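Local coordinates for Serine/threonine protein kinase (Mycobacterium tuberculosis, PDB 4ESQ) that is the extracellular sensor domain of a membrane receptor kinase that probably phosphorylates serine and threonine residues of proteins using ATP, at residues V167-C172 with A185-K190. Numbering follows the deposited sequence.
Sequences VDVNAC and AKIVDK
Ile187 of helix 179-192 packs on Val167 and Val169 of strand 165-173. This is helix-on-sheet packing in the PknH-like extracellular domain: the C-terminal helix lies on one face of the antiparallel sheet. The strand is an inner one, paired with strands 84-92 and 154-162. After a short connection the chain folds back over the strand that precedes the helix. The axes of segments 167-172 and 185-190 run at 154°, roughly antiparallel, and approach to 9.1 Å. The contact is apolar and largely buried; of the touching residues Val188 alone is partly exposed. On the strand, Asp168 points to the opposite face, where it pairs with Arg157.

Within 185-190, Ile187 is the first residue to touch the strand. Its CG2 meets both methyls of Val167, CG1 and CG2, each at 3.8 Å. The other branch of Ile187 turns farther along the strand. With chi1 at -63°, CG1 stands anti to the carbonyl carbon and chi2 extends the chain, which carries CD1 of Ile187 to 4.1 Å from CG2 of Val169. These two side chains meet end to end, and CD1 of Ile187 also lies 3.9 Å from CG1 of Val167. Ile187 touches Gln88 and Val90 as well, bridging to strand 84-92.

Val188 comes next; it crosses Val167 at about a right angle, with CG2 of Val188 4.1 Å from CG2 of Val167, and also touches Ala162 of strand 154-162. Lys190 ends the segment without reaching the strand. Its NZ ties the helix to the N-terminal region, through a salt bridge with OE1 of Glu19 and a hydrogen bond to the carbonyl O of Leu14.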
loop_
_atom_site.group_PDB
_atom_site.type_symbol
_atom_site.label_atom_id
_atom_site.label_comp_id
_atom_site.label_asym_id
_atom_site.label_seq_id
_atom_site.Cartn_x
_atom_site.Cartn_y
_atom_site.Cartn_z
ATOM N N VAL A 167 -7.107 0.207 -3.928
ATOM C CA VAL A 167 -5.979 -0.707 -3.972
ATOM C C VAL A 167 -4.839 0.009 -3.258
ATOM O O VAL A 167 -4.519 1.145 -3.593
ATOM C CB VAL A 167 -5.614 -1.009 -5.426
ATOM C CG1 VAL A 167 -4.411 -1.942 -5.511
ATOM C CG2 VAL A 167 -6.818 -1.625 -6.123
ATOM N N ASP A 168 -4.245 -0.641 -2.259
ATOM C CA ASP A 168 -3.299 0.034 -1.374
ATOM C C ASP A 168 -2.081 -0.853 -1.191
ATOM O O ASP A 168 -2.170 -1.888 -0.531
ATOM C CB ASP A 168 -3.984 0.284 -0.021
ATOM C CG ASP A 168 -3.314 1.369 0.802
ATOM O OD1 ASP A 168 -2.284 1.910 0.362
ATOM O OD2 ASP A 168 -3.834 1.679 1.903
ATOM N N VAL A 169 -0.953 -0.451 -1.773
ATOM C CA VAL A 169 0.223 -1.326 -1.873
ATOM C C VAL A 169 1.528 -0.686 -1.390
ATOM O O VAL A 169 1.823 0.471 -1.698
ATOM C CB VAL A 169 0.421 -1.773 -3.331
ATOM C CG1 VAL A 169 1.659 -2.660 -3.468
ATOM C CG2 VAL A 169 -0.834 -2.495 -3.851
ATOM N N ASN A 170 2.321 -1.458 -0.649
ATOM C CA ASN A 170 3.657 -1.038 -0.247
ATOM C C ASN A 170 4.613 -2.126 -0.680
ATOM O O ASN A 170 4.429 -3.297 -0.317
ATOM C CB ASN A 170 3.719 -0.846 1.274
ATOM C CG ASN A 170 4.899 0.014 1.716
ATOM O OD1 ASN A 170 5.532 0.694 0.907
ATOM N ND2 ASN A 170 5.182 0.001 3.009
ATOM N N ALA A 171 5.593 -1.772 -1.508
ATOM C CA ALA A 171 6.544 -2.759 -2.007
ATOM C C ALA A 171 7.957 -2.276 -1.707
ATOM O O ALA A 171 8.333 -1.168 -2.102
ATOM C CB ALA A 171 6.360 -2.981 -3.511
ATOM N N CYS A 172 8.736 -3.111 -1.020
ATOM C CA CYS A 172 10.033 -2.694 -0.489
ATOM C C CYS A 172 11.169 -3.617 -0.903
ATOM O O CYS A 172 10.980 -4.820 -1.067
ATOM C CB CYS A 172 9.983 -2.622 1.039
ATOM S SG CYS A 172 8.591 -1.659 1.731
ATOM N N ALA A 185 -1.571 -2.022 -10.588
ATOM C CA ALA A 185 -2.191 -2.153 -11.901
ATOM C C ALA A 185 -2.727 -3.559 -12.120
ATOM O O ALA A 185 -3.792 -3.739 -12.722
ATOM C CB ALA A 185 -1.212 -1.768 -12.996
ATOM N N LYS A 186 -2.007 -4.559 -11.622
ATOM C CA LYS A 186 -2.466 -5.936 -11.767
ATOM C C LYS A 186 -3.718 -6.203 -10.919
ATOM O O LYS A 186 -4.644 -6.877 -11.367
ATOM C CB LYS A 186 -1.343 -6.925 -11.453
ATOM C CG LYS A 186 -0.198 -6.865 -12.478
ATOM C CD LYS A 186 0.983 -7.725 -12.071
ATOM C CE LYS A 186 2.083 -7.706 -13.144
ATOM N NZ LYS A 186 1.623 -8.301 -14.433
ATOM N N ILE A 187 -3.751 -5.663 -9.708
ATOM C CA ILE A 187 -4.951 -5.774 -8.880
ATOM C C ILE A 187 -6.141 -5.048 -9.519
ATOM O O ILE A 187 -7.262 -5.549 -9.513
ATOM C CB ILE A 187 -4.690 -5.269 -7.449
ATOM C CG1 ILE A 187 -3.638 -6.147 -6.779
ATOM C CG2 ILE A 187 -5.999 -5.265 -6.631
ATOM C CD1 ILE A 187 -3.073 -5.569 -5.458
ATOM N N VAL A 188 -5.897 -3.873 -10.093
ATOM C CA VAL A 188 -6.961 -3.141 -10.774
ATOM C C VAL A 188 -7.532 -3.972 -11.925
ATOM O O VAL A 188 -8.744 -3.982 -12.143
ATOM C CB VAL A 188 -6.459 -1.791 -11.293
ATOM C CG1 VAL A 188 -7.394 -1.235 -12.359
ATOM C CG2 VAL A 188 -6.278 -0.814 -10.138
ATOM N N ASP A 189 -6.667 -4.679 -12.653
ATOM C CA ASP A 189 -7.147 -5.552 -13.731
ATOM C C ASP A 189 -8.067 -6.644 -13.181
ATOM O O ASP A 189 -9.040 -7.030 -13.832
ATOM C CB ASP A 189 -5.988 -6.191 -14.502
ATOM C CG ASP A 189 -5.263 -5.208 -15.404
ATOM O OD1 ASP A 189 -5.852 -4.176 -15.772
ATOM O OD2 ASP A 189 -4.100 -5.483 -15.763
ATOM N N LYS A 190 -7.758 -7.149 -11.988
ATOM C CA LYS A 190 -8.619 -8.157 -11.366
ATOM C C LYS A 190 -9.958 -7.551 -10.946
ATOM O O LYS A 190 -10.996 -8.199 -11.064
ATOM C CB LYS A 190 -7.923 -8.840 -10.182
ATOM C CG LYS A 190 -6.723 -9.704 -10.602
ATOM C CD LYS A 190 -6.250 -10.618 -9.473
ATOM C CE LYS A 190 -4.997 -11.415 -9.890
ATOM N NZ LYS A 190 -4.582 -12.365 -8.817
#